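PDB 4R84: sialyltransferase 0160 from Photobacterium damselae, which transfers sialic acid from the donor CMP-sialic acid to galactoside acceptors, probably forming an alpha-2,6 linkage, and is here bound to a 3-fluoro analogue of that donor. Local coordinates for residues H126-S131 and S432-M437; T362-W367 and K405-G410; A447-S452 and V466-D471. All blocks are in the same frame, centred on the assembly; numbering follows the deposited sequence.

Interaction 1 of 3, residues H126-S131 and S432-M437; sequences HASLPS and SFEVLM. With CSF (cytidine-5'-monophosphate-3-fluoro-N-acetyl-neuraminic acid), chain E.
Ser128 faces Ser432 with their CA atoms 6.6 Å apart and Leu129 faces Glu434 at 6.5 Å, so the turn and first residue of helix 129-144 meet the segment leading into helix 434-438 without backbone bonds between them. The two serine side chains meet tip to tip: Ser128 OG and Ser432 OG lie 2.7 Å apart in a hydrogen bond that either hydroxyl could donate. Each OG stands beside its own backbone N and is directed at the other serine. Below this polar bridge the packing turns apolar. Leu129 CD1 approaches the CE methyl of Met437 at 4.4 Å. The chain of Glu434 bends at chi2 (84°), carrying the carboxylate up to the ribose of the donor analogue. There OE1 accepts a hydrogen bond from O2' at 2.7 Å and OE2 accepts a short one from O3' at 2.5 Å. With one oxygen on each hydroxyl, the carboxylate is fixed in rotation and clamps the sugar. One residue earlier, Phe433 N donates a bent hydrogen bond (137°) to cytosine O2 over 2.9 Å. The whole contact is buried, and CSF also bonds Arg156 close by. A glutamate binding both ribose hydroxyls, beside a seam joining two Rossmann-like domains, marks the nucleotide cleft of a GT-B glycosyltransferase.

Interaction 2 of 3, residues T362-W367 and K405-G410; sequences TGTTTW and KGHPAG. With CSF (cytidine-5'-monophosphate-3-fluoro-N-acetyl-neuraminic acid), chain E.
Thr365 sets its CG2 methyl over one face of the His407 ring, 3.7 Å from the centroid and 22° off the normal, a CH-pi contact displaced toward the rim. This packing and the backbone pairing beside it form the tight part of the contact: Thr362 and Lys405 make a parallel beta bridge, and Gly363 N donates to Lys405 O over 2.9 Å. That same carbonyl oxygen accepts a hydrogen bond from the cytosine amino group, with CSF N4 at 2.9 Å, while Gly363 O takes the other N4 hydrogen, also at 2.9 Å. The amino group thus spends both hydrogens on the two chains. Lys405 bends its chain at chi2 and chi4, so that NZ turns back to cytosine O2 at 2.8 Å; NZ also donates to Gly406 O and Ala429 O, which pin the ammonium group. His407 has CG anti to its backbone N (chi1 -168°), and the Ala409 N-H, lying in the ring plane 2.9 Å from ND1, fixes the ring's rotation. NE2 is thereby turned to the sialic acid carboxylate, with OAA at 3.0 Å and OBA a weaker partner. The loose side has a water that accepts from His407 N and donates to Thr364 O, bridging chains that share no direct backbone bond there. Ala409 is exposed at the rim, and its CB touches Thr365 CG2. The two loops follow adjacent strands 358-362 and 401-405 of the four-stranded parallel sheet and lead into helices 373-388 and 412-419, with Gln380 of the former bonding Thr364 N and Asn414 of the latter bonding His407 O.

Interaction 3 of 3, residues A447-S452 and V466-D471; sequences AGIASS and VFTSSD. With CSF (cytidine-5'-monophosphate-3-fluoro-N-acetyl-neuraminic acid), chain E.
Val466 N donates to Gly448 O over 2.7 Å, the shortest hydrogen bond between the two segments, and Ala450 N returns one to Val466 O at 2.8 Å. Together they make a parallel beta bridge between Ile449 and Val466 in the C-terminal Rossmann-like domain of the GT-B fold. Ile449 CA adds a CA-H...O contact to Val466 O at 3.5 Å. The chain turns a corner at Gly448, where it leaves strand 445-447 and comes alongside strand 462-468. Ile449 and Val466 share one face of this short pairing: the Ile449 CD1 methyl rests 3.8 Å from Val466 CB, against the CG1 branch as well, while its CG2 branch turns to the Thr468 methyl. One residue on, the CB of Ala450 sits over the Phe467 ring, 3.9 Å from the centroid and 19° off the normal, a CH-pi contact shifted toward the rim at CE2. Helix 483-490, through Leu484 and Val485, also packs against Phe467, and strand 499-502 continues the sheet beside it. The carbonyl of Ala450, whose N-H and CB are held by Val466 and Phe467, faces the sialic acid glycerol tail. Ala450 O accepts hydrogen bonds from two neighbouring hydroxyls of the tail, O9A at 2.7 Å and O8A at 3.0 Å. The chain then runs on to the phosphate. Ser451 has OG anti to the backbone N (chi1 164°), which places it 3.0 Å from phosphate oxygen O2A; that hydroxyl is also bonded to Leu453 N. The same O2A receives a second donor, the backbone N-H of Ser452, at the start of a short 3-10 turn, with an N-H...O angle of 169°.

The three contacts surround one donor analogue: interaction 1 holds the ribose and, with interaction 2, the cytosine; interaction 2 also holds the sialic acid carboxylate, and interaction 3 the phosphate and glycerol tail. Interactions 2 and 3 are closest, with centres about 10 Å apart, because Thr362 pairs with the strand beside it: Thr362 N lies 2.9 Å from Ala447 O and Thr362 O lies 3.1 Å from Ile449 N. The Trp367 ring further packs on Thr468. Interaction 1, centred about 15 Å from interaction 2, reaches it through Phe433, whose CE2 is 3.7 Å from Thr362 CG2. Interactions 1 and 3 do not touch, their nearest atoms being about 5 Å apart, yet CSF bonds to both.

Interaction 1 of 3, residues H126-S131 and S432-M437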
# COMPACT_ATOMS: atom_id res chain seq x y z
N HIS A 126 -7.67 -3.24 -6.88
CA HIS A 126 -9.09 -3.02 -7.05
C HIS A 126 -9.77 -2.79 -5.70
O HIS A 126 -10.97 -2.58 -5.64
CB HIS A 126 -9.73 -4.22 -7.75
CG HIS A 126 -9.78 -5.45 -6.90
ND1 HIS A 126 -8.66 -6.20 -6.60
CD2 HIS A 126 -10.82 -6.07 -6.28
CE1 HIS A 126 -9.00 -7.22 -5.84
NE2 HIS A 126 -10.31 -7.16 -5.63
N ALA A 127 -9.00 -2.83 -4.62
CA ALA A 127 -9.56 -2.68 -3.28
C ALA A 127 -9.22 -1.29 -2.71
O ALA A 127 -9.13 -0.31 -3.45
CB ALA A 127 -9.04 -3.77 -2.36
N SER A 128 -9.09 -1.19 -1.39
CA SER A 128 -8.80 0.10 -0.77
C SER A 128 -7.44 0.13 -0.11
O SER A 128 -6.62 0.99 -0.41
CB SER A 128 -9.86 0.46 0.28
OG SER A 128 -11.06 0.86 -0.35
N LEU A 129 -7.24 -0.80 0.81
CA LEU A 129 -6.05 -0.80 1.66
C LEU A 129 -4.73 -0.86 0.86
O LEU A 129 -3.85 -0.02 1.09
CB LEU A 129 -6.15 -1.97 2.67
CG LEU A 129 -5.04 -1.97 3.72
CD1 LEU A 129 -4.93 -0.59 4.35
CD2 LEU A 129 -5.31 -3.06 4.75
N PRO A 130 -4.59 -1.78 -0.11
CA PRO A 130 -3.35 -1.74 -0.90
C PRO A 130 -3.16 -0.42 -1.62
O PRO A 130 -2.06 0.13 -1.61
CB PRO A 130 -3.54 -2.90 -1.90
CG PRO A 130 -4.48 -3.85 -1.17
CD PRO A 130 -5.45 -2.92 -0.50
N SER A 131 -4.22 0.12 -2.20
CA SER A 131 -4.09 1.41 -2.90
C SER A 131 -3.67 2.55 -1.96
O SER A 131 -2.84 3.38 -2.32
CB SER A 131 -5.40 1.78 -3.60
OG SER A 131 -5.75 0.79 -4.54
N SER A 432 -13.12 5.54 1.96
CA SER A 432 -12.85 4.20 2.49
C SER A 432 -12.59 4.30 3.98
O SER A 432 -11.81 5.13 4.41
CB SER A 432 -11.65 3.56 1.78
OG SER A 432 -11.96 3.27 0.42
N PHE A 433 -13.25 3.46 4.77
CA PHE A 433 -13.07 3.53 6.22
C PHE A 433 -11.59 3.43 6.61
O PHE A 433 -11.14 4.04 7.58
CB PHE A 433 -13.86 2.42 6.92
CG PHE A 433 -13.85 2.55 8.43
CD1 PHE A 433 -12.77 2.08 9.17
CD2 PHE A 433 -14.92 3.13 9.09
CE1 PHE A 433 -12.75 2.21 10.55
CE2 PHE A 433 -14.90 3.25 10.48
CZ PHE A 433 -13.82 2.79 11.20
N GLU A 434 -10.84 2.63 5.85
CA GLU A 434 -9.42 2.40 6.14
C GLU A 434 -8.59 3.69 6.13
O GLU A 434 -7.50 3.75 6.72
CB GLU A 434 -8.86 1.38 5.14
CG GLU A 434 -9.44 -0.06 5.28
CD GLU A 434 -10.77 -0.27 4.55
OE1 GLU A 434 -11.30 0.68 3.95
OE2 GLU A 434 -11.28 -1.42 4.55
N VAL A 435 -9.10 4.73 5.46
CA VAL A 435 -8.47 6.05 5.50
C VAL A 435 -8.37 6.57 6.95
O VAL A 435 -7.36 7.17 7.33
CB VAL A 435 -9.22 7.09 4.62
CG1 VAL A 435 -8.78 8.51 4.93
CG2 VAL A 435 -9.02 6.79 3.13
N LEU A 436 -9.38 6.31 7.77
CA LEU A 436 -9.35 6.78 9.16
C LEU A 436 -8.20 6.18 9.98
O LEU A 436 -7.51 6.89 10.71
CB LEU A 436 -10.69 6.48 9.86
CG LEU A 436 -11.93 7.14 9.25
CD1 LEU A 436 -13.18 6.82 10.07
CD2 LEU A 436 -11.75 8.64 9.11
N MET A 437 -7.99 4.87 9.88
CA MET A 437 -6.91 4.25 10.62
C MET A 437 -5.56 4.76 10.11
O MET A 437 -4.63 4.97 10.89
CB MET A 437 -7.02 2.73 10.52
CG MET A 437 -5.83 1.97 10.98
SD MET A 437 -4.78 1.73 9.55
CE MET A 437 -5.92 1.11 8.32
C5A CSF E . -18.62 -9.07 1.30
C4A CSF E . -17.59 -8.43 0.38
C2A CSF E . -18.61 -6.17 0.92
O6A CSF E . -19.50 -6.88 1.80
C6A CSF E . -18.98 -8.07 2.39
C3A CSF E . -18.12 -7.11 -0.20
O4A CSF E . -17.28 -9.34 -0.68
N5A CSF E . -18.06 -10.26 1.89
C7A CSF E . -20.06 -8.64 3.28
C8A CSF E . -20.40 -7.66 4.38
C9A CSF E . -21.33 -8.31 5.40
O9A CSF E . -21.59 -7.35 6.43
O8A CSF E . -19.19 -7.29 5.04
O7A CSF E . -21.23 -8.89 2.51
C1A CSF E . -19.35 -5.00 0.32
OBA CSF E . -18.72 -4.19 -0.39
OAA CSF E . -20.58 -4.87 0.53
O1A CSF E . -17.44 -5.67 1.58
O2A CSF E . -16.12 -5.45 3.68
N1 CSF E . -16.85 0.44 3.75
C2 CSF E . -16.83 1.70 4.38
N3 CSF E . -17.75 2.00 5.32
C4 CSF E . -18.68 1.08 5.65
C5 CSF E . -18.72 -0.17 5.02
C6 CSF E . -17.77 -0.47 4.05
C3' CSF E . -14.53 -1.71 3.12
C2' CSF E . -14.50 -0.21 3.28
C1' CSF E . -15.85 0.19 2.71
O4' CSF E . -16.28 -0.88 1.86
C4' CSF E . -15.25 -1.87 1.81
PA CSF E . -17.34 -4.88 2.99
O5' CSF E . -16.89 -3.41 2.62
C5' CSF E . -15.88 -3.24 1.63
O3' CSF E . -13.22 -2.26 3.13
O2' CSF E . -13.50 0.36 2.42
N4 CSF E . -19.61 1.38 6.59
O2 CSF E . -15.94 2.53 4.05
O3A CSF E . -18.66 -4.78 3.71
C10 CSF E . -18.67 -11.45 1.86
O10 CSF E . -19.71 -11.64 1.25
C11 CSF E . -18.01 -12.54 2.66
F3A CSF E . -19.18 -7.35 -1.05

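Interaction 2 of 3, residues T362-W367 and K405-G410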
# COMPACT_ATOMS: atom_id res chain seq x y z
N THR A 362 -20.73 1.81 11.79
CA THR A 362 -20.42 1.46 10.40
C THR A 362 -21.63 0.80 9.73
O THR A 362 -22.04 -0.31 10.10
CB THR A 362 -19.22 0.52 10.32
OG1 THR A 362 -19.50 -0.68 11.03
CG2 THR A 362 -17.98 1.16 10.93
N GLY A 363 -22.19 1.47 8.73
CA GLY A 363 -23.37 0.94 8.06
C GLY A 363 -23.05 -0.11 7.01
O GLY A 363 -21.89 -0.34 6.67
N THR A 364 -24.08 -0.78 6.51
CA THR A 364 -23.91 -1.68 5.37
C THR A 364 -25.00 -1.43 4.34
O THR A 364 -25.78 -0.50 4.47
CB THR A 364 -23.93 -3.16 5.79
OG1 THR A 364 -23.48 -3.97 4.69
CG2 THR A 364 -25.34 -3.56 6.21
N THR A 365 -25.03 -2.26 3.30
CA THR A 365 -26.08 -2.13 2.29
C THR A 365 -27.25 -3.04 2.63
O THR A 365 -27.80 -2.96 3.72
CB THR A 365 -25.55 -2.44 0.88
OG1 THR A 365 -24.92 -3.73 0.88
CG2 THR A 365 -24.53 -1.41 0.46
N THR A 366 -27.64 -3.89 1.70
CA THR A 366 -28.71 -4.86 1.95
C THR A 366 -28.07 -6.23 2.12
O THR A 366 -26.90 -6.42 1.76
CB THR A 366 -29.72 -4.87 0.79
OG1 THR A 366 -29.03 -5.17 -0.43
CG2 THR A 366 -30.39 -3.53 0.65
N TRP A 367 -28.81 -7.17 2.69
CA TRP A 367 -28.30 -8.53 2.80
C TRP A 367 -29.42 -9.53 2.46
O TRP A 367 -30.42 -9.15 1.84
CB TRP A 367 -27.70 -8.78 4.20
CG TRP A 367 -28.61 -8.49 5.36
CD1 TRP A 367 -29.45 -9.37 5.98
CD2 TRP A 367 -28.75 -7.25 6.08
NE1 TRP A 367 -30.11 -8.77 7.01
CE2 TRP A 367 -29.70 -7.46 7.10
CE3 TRP A 367 -28.17 -5.98 5.96
CZ2 TRP A 367 -30.09 -6.45 7.99
CZ3 TRP A 367 -28.56 -4.97 6.85
CH2 TRP A 367 -29.51 -5.22 7.85
N LYS A 405 -20.70 6.27 9.59
CA LYS A 405 -19.94 6.01 8.37
C LYS A 405 -20.72 5.01 7.54
O LYS A 405 -20.68 3.80 7.80
CB LYS A 405 -18.52 5.51 8.66
CG LYS A 405 -17.71 5.17 7.39
CD LYS A 405 -17.87 6.27 6.37
CE LYS A 405 -17.06 6.02 5.12
NZ LYS A 405 -17.49 4.91 4.22
N GLY A 406 -21.48 5.53 6.58
CA GLY A 406 -22.29 4.68 5.75
C GLY A 406 -21.46 3.89 4.76
O GLY A 406 -20.31 4.27 4.43
N HIS A 407 -22.03 2.79 4.28
CA HIS A 407 -21.42 2.02 3.20
C HIS A 407 -21.44 2.88 1.93
O HIS A 407 -22.40 3.59 1.68
CB HIS A 407 -22.18 0.70 2.98
CG HIS A 407 -21.49 -0.28 2.09
ND1 HIS A 407 -21.37 -0.12 0.73
CD2 HIS A 407 -20.90 -1.47 2.38
CE1 HIS A 407 -20.74 -1.15 0.21
NE2 HIS A 407 -20.44 -1.99 1.19
N PRO A 408 -20.36 2.84 1.15
CA PRO A 408 -20.32 3.67 -0.06
C PRO A 408 -21.47 3.39 -1.03
O PRO A 408 -21.85 4.28 -1.79
CB PRO A 408 -18.97 3.32 -0.70
CG PRO A 408 -18.53 2.02 -0.02
CD PRO A 408 -19.11 2.09 1.37
N ALA A 409 -22.01 2.17 -1.01
CA ALA A 409 -23.07 1.79 -1.94
C ALA A 409 -24.45 1.84 -1.29
O ALA A 409 -25.43 1.29 -1.82
CB ALA A 409 -22.79 0.40 -2.50
N GLY A 410 -24.53 2.50 -0.13
CA GLY A 410 -25.74 2.47 0.66
C GLY A 410 -26.93 3.20 0.06
O GLY A 410 -28.07 2.82 0.31
C5A CSF E . -18.62 -9.07 1.30
C4A CSF E . -17.59 -8.43 0.38
C2A CSF E . -18.61 -6.17 0.92
O6A CSF E . -19.50 -6.88 1.80
C6A CSF E . -18.98 -8.07 2.39
C3A CSF E . -18.12 -7.11 -0.20
O4A CSF E . -17.28 -9.34 -0.68
N5A CSF E . -18.06 -10.26 1.89
C7A CSF E . -20.06 -8.64 3.28
C8A CSF E . -20.40 -7.66 4.38
C9A CSF E . -21.33 -8.31 5.40
O9A CSF E . -21.59 -7.35 6.43
O8A CSF E . -19.19 -7.29 5.04
O7A CSF E . -21.23 -8.89 2.51
C1A CSF E . -19.35 -5.00 0.32
OBA CSF E . -18.72 -4.19 -0.39
OAA CSF E . -20.58 -4.87 0.53
O1A CSF E . -17.44 -5.67 1.58
O2A CSF E . -16.12 -5.45 3.68
N1 CSF E . -16.85 0.44 3.75
C2 CSF E . -16.83 1.70 4.38
N3 CSF E . -17.75 2.00 5.32
C4 CSF E . -18.68 1.08 5.65
C5 CSF E . -18.72 -0.17 5.02
C6 CSF E . -17.77 -0.47 4.05
C3' CSF E . -14.53 -1.71 3.12
C2' CSF E . -14.50 -0.21 3.28
C1' CSF E . -15.85 0.19 2.71
O4' CSF E . -16.28 -0.88 1.86
C4' CSF E . -15.25 -1.87 1.81
PA CSF E . -17.34 -4.88 2.99
O5' CSF E . -16.89 -3.41 2.62
C5' CSF E . -15.88 -3.24 1.63
O3' CSF E . -13.22 -2.26 3.13
O2' CSF E . -13.50 0.36 2.42
N4 CSF E . -19.61 1.38 6.59
O2 CSF E . -15.94 2.53 4.05
O3A CSF E . -18.66 -4.78 3.71
C10 CSF E . -18.67 -11.45 1.86
O10 CSF E . -19.71 -11.64 1.25
C11 CSF E . -18.01 -12.54 2.66
F3A CSF E . -19.18 -7.35 -1.05
O HOH W 1 -24.56 2.12 5.15

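Interaction 3 of 3, residues A447-S452 and V466-D471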
# COMPACT_ATOMS: atom_id res chain seq x y z
N ALA A 447 -18.54 0.55 16.13
CA ALA A 447 -19.39 -0.63 16.15
C ALA A 447 -20.33 -0.60 14.97
O ALA A 447 -20.53 0.44 14.35
CB ALA A 447 -20.21 -0.69 17.45
N GLY A 448 -20.91 -1.75 14.66
CA GLY A 448 -21.84 -1.81 13.56
C GLY A 448 -21.76 -3.09 12.77
O GLY A 448 -21.38 -4.13 13.29
N ILE A 449 -22.10 -3.02 11.49
CA ILE A 449 -22.21 -4.22 10.70
C ILE A 449 -20.83 -4.70 10.28
O ILE A 449 -19.99 -3.89 9.90
CB ILE A 449 -23.08 -3.98 9.44
CG1 ILE A 449 -24.39 -3.26 9.82
CG2 ILE A 449 -23.33 -5.29 8.70
CD1 ILE A 449 -25.25 -3.96 10.89
N ALA A 450 -20.60 -6.01 10.35
CA ALA A 450 -19.33 -6.62 9.97
C ALA A 450 -18.85 -6.14 8.62
O ALA A 450 -19.64 -5.93 7.71
CB ALA A 450 -19.43 -8.12 9.96
N SER A 451 -17.54 -5.96 8.53
CA SER A 451 -16.88 -5.54 7.31
C SER A 451 -15.39 -5.78 7.50
O SER A 451 -14.91 -5.87 8.63
CB SER A 451 -17.15 -4.08 6.99
OG SER A 451 -16.23 -3.60 6.03
N SER A 452 -14.67 -5.90 6.38
CA SER A 452 -13.23 -6.05 6.37
C SER A 452 -12.55 -4.90 7.13
O SER A 452 -11.43 -5.04 7.62
CB SER A 452 -12.73 -6.13 4.92
OG SER A 452 -11.34 -6.29 4.89
N VAL A 466 -21.86 -6.69 14.14
CA VAL A 466 -23.11 -7.34 13.79
C VAL A 466 -23.00 -8.14 12.51
O VAL A 466 -22.60 -7.61 11.47
CB VAL A 466 -24.23 -6.32 13.63
CG1 VAL A 466 -25.51 -7.01 13.19
CG2 VAL A 466 -24.44 -5.57 14.95
N PHE A 467 -23.34 -9.42 12.57
CA PHE A 467 -23.42 -10.22 11.36
C PHE A 467 -24.86 -10.33 10.92
O PHE A 467 -25.76 -10.44 11.74
CB PHE A 467 -22.80 -11.58 11.57
CG PHE A 467 -21.34 -11.52 11.74
CD1 PHE A 467 -20.79 -11.17 12.96
CD2 PHE A 467 -20.50 -11.76 10.67
CE1 PHE A 467 -19.42 -11.08 13.11
CE2 PHE A 467 -19.14 -11.67 10.82
CZ PHE A 467 -18.60 -11.33 12.03
N THR A 468 -25.07 -10.24 9.61
CA THR A 468 -26.41 -10.24 9.04
C THR A 468 -26.64 -11.53 8.25
O THR A 468 -25.70 -12.25 7.95
CB THR A 468 -26.62 -9.02 8.13
OG1 THR A 468 -25.58 -9.01 7.15
CG2 THR A 468 -26.56 -7.72 8.92
N SER A 469 -27.90 -11.83 7.90
CA SER A 469 -28.19 -13.07 7.17
C SER A 469 -27.44 -13.13 5.85
O SER A 469 -27.42 -12.17 5.09
CB SER A 469 -29.69 -13.22 6.92
OG SER A 469 -30.38 -13.22 8.15
N SER A 470 -26.80 -14.27 5.60
CA SER A 470 -26.09 -14.51 4.35
C SER A 470 -26.35 -15.95 3.91
O SER A 470 -27.15 -16.66 4.55
CB SER A 470 -24.59 -14.25 4.50
OG SER A 470 -23.96 -15.27 5.28
N ASP A 471 -25.69 -16.36 2.84
CA ASP A 471 -25.83 -17.73 2.36
C ASP A 471 -25.23 -18.75 3.33
O ASP A 471 -25.57 -19.93 3.27
CB ASP A 471 -25.17 -17.88 0.98
CG ASP A 471 -23.70 -17.52 0.99
OD1 ASP A 471 -23.35 -16.45 1.54
OD2 ASP A 471 -22.89 -18.31 0.46
C5A CSF E . -18.62 -9.07 1.30
C4A CSF E . -17.59 -8.43 0.38
C2A CSF E . -18.61 -6.17 0.92
O6A CSF E . -19.50 -6.88 1.80
C6A CSF E . -18.98 -8.07 2.39
C3A CSF E . -18.12 -7.11 -0.20
O4A CSF E . -17.28 -9.34 -0.68
N5A CSF E . -18.06 -10.26 1.89
C7A CSF E . -20.06 -8.64 3.28
C8A CSF E . -20.40 -7.66 4.38
C9A CSF E . -21.33 -8.31 5.40
O9A CSF E . -21.59 -7.35 6.43
O8A CSF E . -19.19 -7.29 5.04
O7A CSF E . -21.23 -8.89 2.51
C1A CSF E . -19.35 -5.00 0.32
OBA CSF E . -18.72 -4.19 -0.39
OAA CSF E . -20.58 -4.87 0.53
O1A CSF E . -17.44 -5.67 1.58
O2A CSF E . -16.12 -5.45 3.68
N1 CSF E . -16.85 0.44 3.75
C2 CSF E . -16.83 1.70 4.38
N3 CSF E . -17.75 2.00 5.32
C4 CSF E . -18.68 1.08 5.65
C5 CSF E . -18.72 -0.17 5.02
C6 CSF E . -17.77 -0.47 4.05
C3' CSF E . -14.53 -1.71 3.12
C2' CSF E . -14.50 -0.21 3.28
C1' CSF E . -15.85 0.19 2.71
O4' CSF E . -16.28 -0.88 1.86
C4' CSF E . -15.25 -1.87 1.81
PA CSF E . -17.34 -4.88 2.99
O5' CSF E . -16.89 -3.41 2.62
C5' CSF E . -15.88 -3.24 1.63
O3' CSF E . -13.22 -2.26 3.13
O2' CSF E . -13.50 0.36 2.42
N4 CSF E . -19.61 1.38 6.59
O2 CSF E . -15.94 2.53 4.05
O3A CSF E . -18.66 -4.78 3.71
C10 CSF E . -18.67 -11.45 1.86
O10 CSF E . -19.71 -11.64 1.25
C11 CSF E . -18.01 -12.54 2.66
F3A CSF E . -19.18 -7.35 -1.05